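Local coordinates for ferrous iron transport protein B (Legionella pneumophila, PDB 3IBY) that probably transports ferrous iron across the inner membrane in a GTP-driven uptake system, this cytosolic part holding the G domain and the helical GDI domain, at residues 48-53 with 159-164; 106-111 with 171-176; 144-147 with 153-156; 206-211 with 236-241. One frame throughout, in Å; residues are numbered along the deposited sequence.

The four contacts fall into two pairs. Contacts 1 and 3 both use helix 154-162, which packs against the central sheet of the G domain; their centres lie 14 Å apart, and they touch where S160 meets I144. Along the chain, both segments of contact 3 come between the two segments of contact 1. Contacts 2 and 4, with centres 12 Å apart, touch through the pairing of E108 with R206 and the packing of 173-175 on A241. Contact 4, beyond the others in sequence, joins two helices of the helical region and lies about 32 Å from contact 1, centre to centre. Contact 2, through its shared touches with contact 4, joins the G domain to the helices that follow it.

Contact 1 (48-53 with 159-164); sequences HLIEIT and QSLLHC
L162 reaches across to H48 of the segment 48-53, and the course of its side chain explains how the two meet. Its CB lies 4.1 Å above the plane of the neighbouring H163 ring, offset toward the rim. From there CG stands beside the backbone N and opposite the carbonyl carbon (chi1 -69°), which carries the branch toward the strand. CD1 prolongs the extended chain, and the imidazole is left to CD2. This methyl sits over one face of the H48 ring in a CH-pi contact, 3.8 Å from the ring centroid and 20° off the normal. Its closest ring atom is CG of H48, 3.6 Å from CD2 of L162, with H48 ND1 next at 3.8 Å, so the methyl favours the root of the ring. One residue earlier in the chain, and deeper in the protein, CD1 of L161 meets CG2 of I50 at 4.1 Å. Both residues of this second pair are buried and both touch F43 of the adjacent strand 37-45, while L161 also reaches I88 of strand 86-92. No hydrogen bond joins the two segments: a helix lies on the apolar face of a sheet, as expected for the alpha/beta fold of a P-loop GTPase domain.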
loop_
_atom_site.group_PDB
_atom_site.type_symbol
_atom_site.label_atom_id
_atom_site.label_comp_id
_atom_site.label_asym_id
_atom_site.label_seq_id
_atom_site.Cartn_x
_atom_site.Cartn_y
_atom_site.Cartn_z
ATOM N N HIS A 48 1.489 -5.884 24.776
ATOM C CA HIS A 48 1.581 -6.196 23.339
ATOM C C HIS A 48 2.937 -5.991 22.622
ATOM O O HIS A 48 3.441 -4.879 22.550
ATOM C CB HIS A 48 0.564 -5.348 22.587
ATOM C CG HIS A 48 -0.851 -5.662 22.949
ATOM N ND1 HIS A 48 -1.551 -4.948 23.901
ATOM C CD2 HIS A 48 -1.687 -6.631 22.508
ATOM C CE1 HIS A 48 -2.761 -5.462 24.029
ATOM N NE2 HIS A 48 -2.870 -6.484 23.196
ATOM N N LEU A 49 3.483 -7.050 22.034
ATOM C CA LEU A 49 4.665 -6.926 21.181
ATOM C C LEU A 49 4.245 -6.576 19.742
ATOM O O LEU A 49 3.277 -7.111 19.217
ATOM C CB LEU A 49 5.454 -8.229 21.195
ATOM C CG LEU A 49 6.660 -8.342 20.273
ATOM C CD1 LEU A 49 7.851 -7.567 20.833
ATOM C CD2 LEU A 49 7.051 -9.807 20.075
ATOM N N ILE A 50 4.976 -5.664 19.101
ATOM C CA ILE A 50 4.715 -5.348 17.712
ATOM C C ILE A 50 5.975 -5.521 16.924
ATOM O O ILE A 50 6.976 -4.845 17.190
ATOM C CB ILE A 50 4.114 -3.917 17.500
ATOM C CG1 ILE A 50 2.625 -3.883 17.878
ATOM C CG2 ILE A 50 4.165 -3.572 16.072
ATOM C CD1 ILE A 50 2.322 -3.264 19.167
ATOM N N GLU A 51 5.928 -6.419 15.937
ATOM C CA GLU A 51 7.088 -6.643 15.097
ATOM C C GLU A 51 6.823 -5.908 13.812
ATOM O O GLU A 51 5.671 -5.793 13.400
ATOM C CB GLU A 51 7.303 -8.122 14.813
ATOM C CG GLU A 51 7.071 -9.034 15.990
ATOM C CD GLU A 51 7.264 -10.495 15.634
ATOM O OE1 GLU A 51 6.317 -11.074 15.002
ATOM O OE2 GLU A 51 8.347 -11.048 16.007
ATOM N N ILE A 52 7.889 -5.409 13.205
ATOM C CA ILE A 52 7.809 -4.566 12.023
ATOM C C ILE A 52 8.864 -4.963 11.015
ATOM O O ILE A 52 10.069 -5.117 11.375
ATOM C CB ILE A 52 8.008 -3.050 12.304
ATOM C CG1 ILE A 52 6.882 -2.502 13.124
ATOM C CG2 ILE A 52 8.028 -2.232 10.990
ATOM C CD1 ILE A 52 6.374 -1.175 12.660
ATOM N N THR A 53 8.400 -5.103 9.771
ATOM C CA THR A 53 9.277 -5.353 8.690
ATOM C C THR A 53 9.188 -4.190 7.741
ATOM O O THR A 53 8.086 -3.813 7.257
ATOM C CB THR A 53 8.960 -6.632 7.995
ATOM O OG1 THR A 53 9.068 -7.736 8.919
ATOM C CG2 THR A 53 9.929 -6.820 6.871
ATOM N N GLN A 159 -1.169 3.742 19.022
ATOM C CA GLN A 159 -2.487 3.396 19.543
ATOM C C GLN A 159 -3.361 2.788 18.436
ATOM O O GLN A 159 -3.887 1.691 18.578
ATOM C CB GLN A 159 -3.154 4.619 20.152
ATOM C CG GLN A 159 -3.804 4.327 21.475
ATOM C CD GLN A 159 -2.804 3.828 22.493
ATOM O OE1 GLN A 159 -1.670 4.318 22.546
ATOM N NE2 GLN A 159 -3.199 2.823 23.280
ATOM N N SER A 160 -3.452 3.476 17.305
ATOM C CA SER A 160 -4.189 2.982 16.159
ATOM C C SER A 160 -3.724 1.590 15.661
ATOM O O SER A 160 -4.503 0.877 15.017
ATOM C CB SER A 160 -4.039 3.992 15.034
ATOM O OG SER A 160 -4.968 3.757 14.015
ATOM N N LEU A 161 -2.487 1.192 15.949
ATOM C CA LEU A 161 -2.029 -0.159 15.626
ATOM C C LEU A 161 -2.745 -1.265 16.329
ATOM O O LEU A 161 -2.984 -2.297 15.743
ATOM C CB LEU A 161 -0.588 -0.341 15.986
ATOM C CG LEU A 161 0.341 0.100 14.898
ATOM C CD1 LEU A 161 1.686 -0.387 15.339
ATOM C CD2 LEU A 161 -0.082 -0.483 13.553
ATOM N N LEU A 162 -3.034 -1.069 17.601
ATOM C CA LEU A 162 -3.768 -2.048 18.374
ATOM C C LEU A 162 -5.203 -2.275 17.887
ATOM O O LEU A 162 -5.787 -3.307 18.175
ATOM C CB LEU A 162 -3.810 -1.624 19.843
ATOM C CG LEU A 162 -2.490 -1.678 20.591
ATOM C CD1 LEU A 162 -2.689 -1.098 21.981
ATOM C CD2 LEU A 162 -1.973 -3.097 20.660
ATOM N N HIS A 163 -5.787 -1.309 17.188
ATOM C CA HIS A 163 -7.163 -1.444 16.688
ATOM C C HIS A 163 -7.170 -1.519 15.154
ATOM O O HIS A 163 -8.126 -1.097 14.503
ATOM C CB HIS A 163 -8.029 -0.280 17.178
ATOM C CG HIS A 163 -7.713 0.161 18.571
ATOM N ND1 HIS A 163 -7.816 -0.679 19.658
ATOM C CD2 HIS A 163 -7.295 1.355 19.058
ATOM C CE1 HIS A 163 -7.482 -0.022 20.756
ATOM N NE2 HIS A 163 -7.158 1.214 20.420
ATOM N N CYS A 164 -6.099 -2.057 14.583
ATOM C CA CYS A 164 -5.993 -2.203 13.143
ATOM C C CYS A 164 -6.198 -3.656 12.813
ATOM O O CYS A 164 -5.251 -4.364 12.449
ATOM C CB CYS A 164 -4.624 -1.747 12.655
ATOM S SG CYS A 164 -4.478 -1.718 10.848
#

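Contact 2 (106-111 with 171-176); sequences LFELGK and LKLSLS
F107 and L171 carry most of this contact between the turn after helix 96-106 and the linker leading to helix 177-193. The branch point of the leucine approaches the phenyl ring obliquely, F107 CD2 lying 4.1 Å from L171 CG. With its CG beside the backbone N (chi1 -74°), F107 is directed at the linker, and C141 and I168 also pack on it. The type I turn from L106 to L109, closed by a bond from L109 N to L106 O of 2.9 Å, sets F107 and E108 at its two central positions. E108 adds a looser touch: its OE2 comes 4.3 Å from L173 CD1. Its carboxylate has its polar partners elsewhere, OE1 in a salt bridge with R206 that is modelled too short for its geometry to be trusted, and OE2 in another with R242. L173 rests on R242 too, along with K245, which places the leucine beside one of these ion pairs. The chemistry is thus divided, with apolar carbon packing at F107 and a buried carboxylate matched by two arginines at E108. That pairing probably keeps the glutamate ionised and ties the turn to helices 197-209 and 234-253.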
loop_
_atom_site.group_PDB
_atom_site.type_symbol
_atom_site.label_atom_id
_atom_site.label_comp_id
_atom_site.label_asym_id
_atom_site.label_seq_id
_atom_site.Cartn_x
_atom_site.Cartn_y
_atom_site.Cartn_z
ATOM N N LEU A 106 -2.667 -1.414 -2.236
ATOM C CA LEU A 106 -2.607 -2.103 -0.921
ATOM C C LEU A 106 -3.963 -2.479 -0.342
ATOM O O LEU A 106 -4.131 -3.561 0.170
ATOM C CB LEU A 106 -1.926 -1.197 0.083
ATOM C CG LEU A 106 -0.472 -0.788 -0.135
ATOM C CD1 LEU A 106 -0.026 0.132 1.047
ATOM C CD2 LEU A 106 0.479 -1.980 -0.259
ATOM N N PHE A 107 -4.920 -1.557 -0.396
ATOM C CA PHE A 107 -6.330 -1.814 -0.034
ATOM C C PHE A 107 -6.954 -2.978 -0.768
ATOM O O PHE A 107 -7.985 -3.455 -0.352
ATOM C CB PHE A 107 -7.222 -0.625 -0.418
ATOM C CG PHE A 107 -7.078 0.574 0.459
ATOM C CD1 PHE A 107 -6.088 0.656 1.444
ATOM C CD2 PHE A 107 -7.928 1.657 0.280
ATOM C CE1 PHE A 107 -5.994 1.741 2.235
ATOM C CE2 PHE A 107 -7.792 2.784 1.072
ATOM C CZ PHE A 107 -6.823 2.807 2.043
ATOM N N GLU A 108 -6.387 -3.382 -1.898
ATOM C CA GLU A 108 -6.898 -4.524 -2.652
ATOM C C GLU A 108 -6.348 -5.849 -2.106
ATOM O O GLU A 108 -6.682 -6.888 -2.633
ATOM C CB GLU A 108 -6.549 -4.373 -4.150
ATOM C CG GLU A 108 -6.802 -2.966 -4.755
ATOM C CD GLU A 108 -6.632 -2.884 -6.275
ATOM O OE1 GLU A 108 -5.848 -3.643 -6.862
ATOM O OE2 GLU A 108 -7.295 -2.036 -6.922
ATOM N N LEU A 109 -5.482 -5.822 -1.093
ATOM C CA LEU A 109 -5.044 -7.071 -0.421
ATOM C C LEU A 109 -6.091 -7.643 0.572
ATOM O O LEU A 109 -6.086 -8.811 0.907
ATOM C CB LEU A 109 -3.728 -6.848 0.336
ATOM C CG LEU A 109 -2.508 -6.570 -0.532
ATOM C CD1 LEU A 109 -1.433 -5.797 0.244
ATOM C CD2 LEU A 109 -1.936 -7.854 -1.127
ATOM N N GLY A 110 -6.974 -6.812 1.079
ATOM C CA GLY A 110 -7.890 -7.273 2.104
ATOM C C GLY A 110 -7.224 -7.506 3.443
ATOM O O GLY A 110 -7.748 -8.209 4.289
ATOM N N LYS A 111 -6.084 -6.894 3.644
ATOM C CA LYS A 111 -5.399 -6.972 4.897
ATOM C C LYS A 111 -5.583 -5.576 5.486
ATOM O O LYS A 111 -5.671 -4.610 4.714
ATOM C CB LYS A 111 -3.900 -7.272 4.633
ATOM C CG LYS A 111 -3.299 -8.394 5.498
ATOM C CD LYS A 111 -3.079 -9.674 4.722
ATOM C CE LYS A 111 -2.649 -10.808 5.638
ATOM N NZ LYS A 111 -3.127 -10.604 7.039
ATOM N N LEU A 171 -10.965 0.816 -3.241
ATOM C CA LEU A 171 -11.597 2.035 -3.684
ATOM C C LEU A 171 -12.494 1.704 -4.863
ATOM O O LEU A 171 -12.189 0.800 -5.622
ATOM C CB LEU A 171 -10.554 3.061 -4.093
ATOM C CG LEU A 171 -9.556 3.516 -3.030
ATOM C CD1 LEU A 171 -8.418 4.279 -3.684
ATOM C CD2 LEU A 171 -10.275 4.356 -1.979
ATOM N N LYS A 172 -13.610 2.421 -4.997
ATOM C CA LYS A 172 -14.565 2.160 -6.077
ATOM C C LYS A 172 -14.095 2.884 -7.316
ATOM O O LYS A 172 -14.175 4.093 -7.384
ATOM C CB LYS A 172 -15.987 2.599 -5.709
ATOM C CG LYS A 172 -17.068 1.997 -6.637
ATOM C CD LYS A 172 -18.527 2.490 -6.323
ATOM C CE LYS A 172 -19.346 1.506 -5.442
ATOM N NZ LYS A 172 -18.536 0.969 -4.292
ATOM N N LEU A 173 -13.601 2.118 -8.284
ATOM C CA LEU A 173 -12.987 2.636 -9.510
ATOM C C LEU A 173 -13.945 2.504 -10.697
ATOM O O LEU A 173 -14.682 1.517 -10.827
ATOM C CB LEU A 173 -11.681 1.875 -9.833
ATOM C CG LEU A 173 -10.537 1.947 -8.815
ATOM C CD1 LEU A 173 -9.362 0.937 -9.194
ATOM C CD2 LEU A 173 -10.068 3.373 -8.683
ATOM N N SER A 174 -13.927 3.490 -11.584
ATOM C CA SER A 174 -14.827 3.446 -12.712
ATOM C C SER A 174 -14.071 2.967 -13.936
ATOM O O SER A 174 -13.150 3.616 -14.397
ATOM C CB SER A 174 -15.453 4.806 -12.942
ATOM O OG SER A 174 -16.440 4.689 -13.939
ATOM N N LEU A 175 -14.445 1.804 -14.449
ATOM C CA LEU A 175 -13.801 1.290 -15.641
ATOM C C LEU A 175 -14.847 1.065 -16.702
ATOM O O LEU A 175 -16.040 0.905 -16.400
ATOM C CB LEU A 175 -13.037 -0.018 -15.345
ATOM C CG LEU A 175 -11.724 0.075 -14.515
ATOM C CD1 LEU A 175 -11.624 -1.043 -13.426
ATOM C CD2 LEU A 175 -10.451 0.112 -15.399
ATOM N N SER A 176 -14.385 1.060 -17.943
ATOM C CA SER A 176 -15.199 0.657 -19.068
ATOM C C SER A 176 -15.891 -0.714 -18.850
ATOM O O SER A 176 -15.455 -1.563 -18.059
ATOM C CB SER A 176 -14.371 0.680 -20.351
ATOM O OG SER A 176 -14.356 -0.590 -20.937
#

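Contact 3 (144-147 with 153-156); sequences IPIQ and GIPA
I146 meets G153 because of an uncommon first torsion: at chi1 66° its CG1 occupies the crowded position between backbone N and carbonyl carbon, and CG2 is left opposite the carbonyl carbon, facing the glycine. That methyl lies directly against main-chain atoms, I146 CG2 being 3.6 Å from G153 C and 3.7 Å from G153 CA. The near approach depends on a residue without a side chain, and the positive phi of G153 (99°) suits glycine as well. The carbonyl O of P145 comes to 3.9 Å from CA of G153, so backbone packs on backbone here. Beyond CG1 the I146 chain runs extended, and its CD1 reaches CD1 of I154 at 4.3 Å in the interior. I144, two residues earlier and on strand 143-145, holds CG2 opposite its backbone N and turns that methyl to the first turn of the helix, where A156 CB lies 4.3 Å away. G153 is the N-cap residue of helix 154-162, so the I146 methyl packs at the very start of that helix. Q147 and the two residues after it are predicted to bind GTP, consistent with the last of the conserved guanine-nucleotide-binding loops of this GTPase superfamily, and I146 lies just before that loop. Strand 143-145 is the outermost strand at this end of the sheet and pairs with 113-118; L17 of helix 14-22 touches both I146 and I154, while P145 packs on M120 of helix 120-125.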
loop_
_atom_site.group_PDB
_atom_site.type_symbol
_atom_site.label_atom_id
_atom_site.label_comp_id
_atom_site.label_asym_id
_atom_site.label_seq_id
_atom_site.Cartn_x
_atom_site.Cartn_y
_atom_site.Cartn_z
ATOM N N ILE A 144 -3.462 8.871 10.173
ATOM C CA ILE A 144 -2.868 9.372 11.405
ATOM C C ILE A 144 -1.768 10.327 11.014
ATOM O O ILE A 144 -0.730 9.903 10.490
ATOM C CB ILE A 144 -2.291 8.243 12.307
ATOM C CG1 ILE A 144 -3.398 7.239 12.740
ATOM C CG2 ILE A 144 -1.552 8.843 13.521
ATOM C CD1 ILE A 144 -4.439 7.743 13.753
ATOM N N PRO A 145 -2.001 11.622 11.218
ATOM C CA PRO A 145 -1.021 12.650 10.927
ATOM C C PRO A 145 0.157 12.586 11.883
ATOM O O PRO A 145 -0.060 12.502 13.096
ATOM C CB PRO A 145 -1.779 13.947 11.169
ATOM C CG PRO A 145 -3.214 13.585 11.243
ATOM C CD PRO A 145 -3.317 12.169 11.579
ATOM N N ILE A 146 1.376 12.621 11.336
ATOM C CA ILE A 146 2.628 12.561 12.122
ATOM C C ILE A 146 3.777 13.453 11.602
ATOM O O ILE A 146 3.701 14.061 10.532
ATOM C CB ILE A 146 3.183 11.108 12.183
ATOM C CG1 ILE A 146 3.621 10.613 10.784
ATOM C CG2 ILE A 146 2.148 10.153 12.790
ATOM C CD1 ILE A 146 4.533 9.400 10.791
ATOM N N GLN A 147 4.841 13.525 12.396
ATOM C CA GLN A 147 6.133 14.080 11.970
ATOM C C GLN A 147 7.200 13.183 12.579
ATOM O O GLN A 147 7.604 13.343 13.737
ATOM C CB GLN A 147 6.321 15.508 12.442
ATOM C CG GLN A 147 5.227 16.469 12.046
ATOM C CD GLN A 147 5.406 17.827 12.680
ATOM O OE1 GLN A 147 4.442 18.486 13.018
ATOM N NE2 GLN A 147 6.638 18.224 12.875
ATOM N N GLY A 153 3.038 12.500 16.787
ATOM C CA GLY A 153 2.044 11.608 16.200
ATOM C C GLY A 153 2.280 10.121 16.432
ATOM O O GLY A 153 1.326 9.315 16.359
ATOM N N ILE A 154 3.527 9.752 16.714
ATOM C CA ILE A 154 3.898 8.370 16.971
ATOM C C ILE A 154 3.002 7.688 17.996
ATOM O O ILE A 154 2.629 6.547 17.831
ATOM C CB ILE A 154 5.388 8.271 17.436
ATOM C CG1 ILE A 154 6.373 8.246 16.247
ATOM C CG2 ILE A 154 5.617 7.011 18.288
ATOM C CD1 ILE A 154 5.786 8.519 14.837
ATOM N N PRO A 155 2.650 8.378 19.072
ATOM C CA PRO A 155 1.914 7.605 20.078
ATOM C C PRO A 155 0.515 7.241 19.635
ATOM O O PRO A 155 0.029 6.173 19.971
ATOM C CB PRO A 155 1.881 8.542 21.269
ATOM C CG PRO A 155 3.093 9.430 21.075
ATOM C CD PRO A 155 3.127 9.672 19.598
ATOM N N ALA A 156 -0.107 8.124 18.868
ATOM C CA ALA A 156 -1.437 7.911 18.319
ATOM C C ALA A 156 -1.439 6.848 17.216
ATOM O O ALA A 156 -2.389 6.083 17.074
ATOM C CB ALA A 156 -1.972 9.231 17.778
#

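Contact 4 (206-211 with 236-241); sequences RLAEGD and VLLADA
L238 of helix 234-253 points at the end of helix 197-209 and contributes the largest buried surface of this contact. It packs against A208 and E209; the model brings its CD1 too near the alanine methyl, so only the fact of packing there is secure. The other branch meets the glutamate, with L238 CD2 4.1 Å from E209 OE2, and the two side chains cross at about a right angle. E209 arrives there with CG beside its backbone N (chi1 -67°) and an extended chain beyond. Its carboxylate is positioned from within its own helix: R206 NH1 forms a salt bridge to E209 OE2 at 2.6 Å, although as a hydrogen bond this is weak, bent to 118°. The carboxylate carbon sits in the guanidinium plane, at its edge. R242 adds a long, weak ion pair to the same oxygen. Just past E209 the helix closes in a Schellman motif at G210, where D211 N bonds R206 O at 2.8 Å and G210 N bonds L207 O at 2.7 Å. Among the surrounding helices, L183 of helix 177-193 touches both A208 and L238, while Q105 of helix 96-106 packs on R206 and E209.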
loop_
_atom_site.group_PDB
_atom_site.type_symbol
_atom_site.label_atom_id
_atom_site.label_comp_id
_atom_site.label_asym_id
_atom_site.label_seq_id
_atom_site.Cartn_x
_atom_site.Cartn_y
_atom_site.Cartn_z
ATOM N N ARG A 206 -3.329 -7.001 -10.561
ATOM C CA ARG A 206 -1.920 -7.007 -10.906
ATOM C C ARG A 206 -1.669 -7.554 -12.321
ATOM O O ARG A 206 -0.905 -6.974 -13.121
ATOM C CB ARG A 206 -1.131 -7.772 -9.834
ATOM C CG ARG A 206 -0.603 -6.916 -8.669
ATOM C CD ARG A 206 -1.129 -5.470 -8.669
ATOM N NE ARG A 206 -2.031 -5.244 -7.550
ATOM C CZ ARG A 206 -2.915 -4.266 -7.457
ATOM N NH1 ARG A 206 -3.122 -3.380 -8.426
ATOM N NH2 ARG A 206 -3.622 -4.186 -6.354
ATOM N N LEU A 207 -2.302 -8.675 -12.616
ATOM C CA LEU A 207 -2.255 -9.229 -13.964
ATOM C C LEU A 207 -2.693 -8.172 -14.975
ATOM O O LEU A 207 -2.009 -7.922 -15.965
ATOM C CB LEU A 207 -3.170 -10.446 -14.051
ATOM C CG LEU A 207 -2.537 -11.823 -13.949
ATOM C CD1 LEU A 207 -1.167 -11.721 -13.268
ATOM C CD2 LEU A 207 -3.501 -12.810 -13.253
ATOM N N ALA A 208 -3.829 -7.544 -14.691
ATOM C CA ALA A 208 -4.384 -6.482 -15.529
ATOM C C ALA A 208 -3.371 -5.398 -15.772
ATOM O O ALA A 208 -3.350 -4.785 -16.822
ATOM C CB ALA A 208 -5.612 -5.892 -14.877
ATOM N N GLU A 209 -2.516 -5.157 -14.800
ATOM C CA GLU A 209 -1.516 -4.122 -14.955
ATOM C C GLU A 209 -0.308 -4.621 -15.674
ATOM O O GLU A 209 0.535 -3.814 -16.094
ATOM C CB GLU A 209 -1.138 -3.571 -13.605
ATOM C CG GLU A 209 -2.333 -2.809 -12.964
ATOM C CD GLU A 209 -2.124 -2.500 -11.497
ATOM O OE1 GLU A 209 -0.955 -2.473 -11.053
ATOM O OE2 GLU A 209 -3.146 -2.279 -10.811
ATOM N N GLY A 210 -0.239 -5.940 -15.849
ATOM C CA GLY A 210 0.859 -6.565 -16.555
ATOM C C GLY A 210 1.936 -7.077 -15.608
ATOM O O GLY A 210 3.125 -7.055 -15.954
ATOM N N ASP A 211 1.542 -7.562 -14.426
ATOM C CA ASP A 211 2.520 -8.099 -13.512
ATOM C C ASP A 211 2.916 -9.539 -13.834
ATOM O O ASP A 211 2.079 -10.445 -13.923
ATOM C CB ASP A 211 2.099 -8.019 -12.047
ATOM C CG ASP A 211 3.187 -8.568 -11.133
ATOM O OD1 ASP A 211 4.157 -7.814 -10.879
ATOM O OD2 ASP A 211 3.114 -9.777 -10.767
ATOM N N VAL A 236 -3.009 0.440 -19.341
ATOM C CA VAL A 236 -3.303 1.836 -19.503
ATOM C C VAL A 236 -4.665 2.184 -18.896
ATOM O O VAL A 236 -4.754 3.139 -18.122
ATOM C CB VAL A 236 -3.250 2.206 -20.987
ATOM C CG1 VAL A 236 -3.348 3.722 -21.176
ATOM C CG2 VAL A 236 -1.971 1.636 -21.628
ATOM N N LEU A 237 -5.711 1.426 -19.232
ATOM C CA LEU A 237 -7.040 1.686 -18.675
ATOM C C LEU A 237 -7.073 1.621 -17.159
ATOM O O LEU A 237 -7.644 2.477 -16.516
ATOM C CB LEU A 237 -8.066 0.705 -19.219
ATOM C CG LEU A 237 -8.912 1.209 -20.378
ATOM C CD1 LEU A 237 -8.090 2.108 -21.287
ATOM C CD2 LEU A 237 -9.536 0.049 -21.158
ATOM N N LEU A 238 -6.466 0.617 -16.566
ATOM C CA LEU A 238 -6.586 0.474 -15.114
ATOM C C LEU A 238 -5.839 1.589 -14.374
ATOM O O LEU A 238 -6.335 2.132 -13.374
ATOM C CB LEU A 238 -6.053 -0.884 -14.665
ATOM C CG LEU A 238 -6.978 -1.759 -13.805
ATOM C CD1 LEU A 238 -6.656 -3.233 -14.113
ATOM C CD2 LEU A 238 -6.876 -1.441 -12.299
ATOM N N ALA A 239 -4.640 1.912 -14.862
ATOM C CA ALA A 239 -3.866 3.066 -14.352
ATOM C C ALA A 239 -4.690 4.357 -14.370
ATOM O O ALA A 239 -4.636 5.134 -13.416
ATOM C CB ALA A 239 -2.557 3.265 -15.150
ATOM N N ASP A 240 -5.449 4.582 -15.443
ATOM C CA ASP A 240 -6.302 5.762 -15.514
ATOM C C ASP A 240 -7.438 5.708 -14.496
ATOM O O ASP A 240 -7.664 6.676 -13.797
ATOM C CB ASP A 240 -6.880 5.957 -16.911
ATOM C CG ASP A 240 -7.649 7.288 -17.059
ATOM O OD1 ASP A 240 -7.134 8.357 -16.653
ATOM O OD2 ASP A 240 -8.776 7.258 -17.602
ATOM N N ALA A 241 -8.146 4.600 -14.392
ATOM C CA ALA A 241 -9.238 4.559 -13.449
ATOM C C ALA A 241 -8.704 4.698 -12.022
ATOM O O ALA A 241 -9.342 5.296 -11.153
ATOM C CB ALA A 241 -10.028 3.308 -13.608
#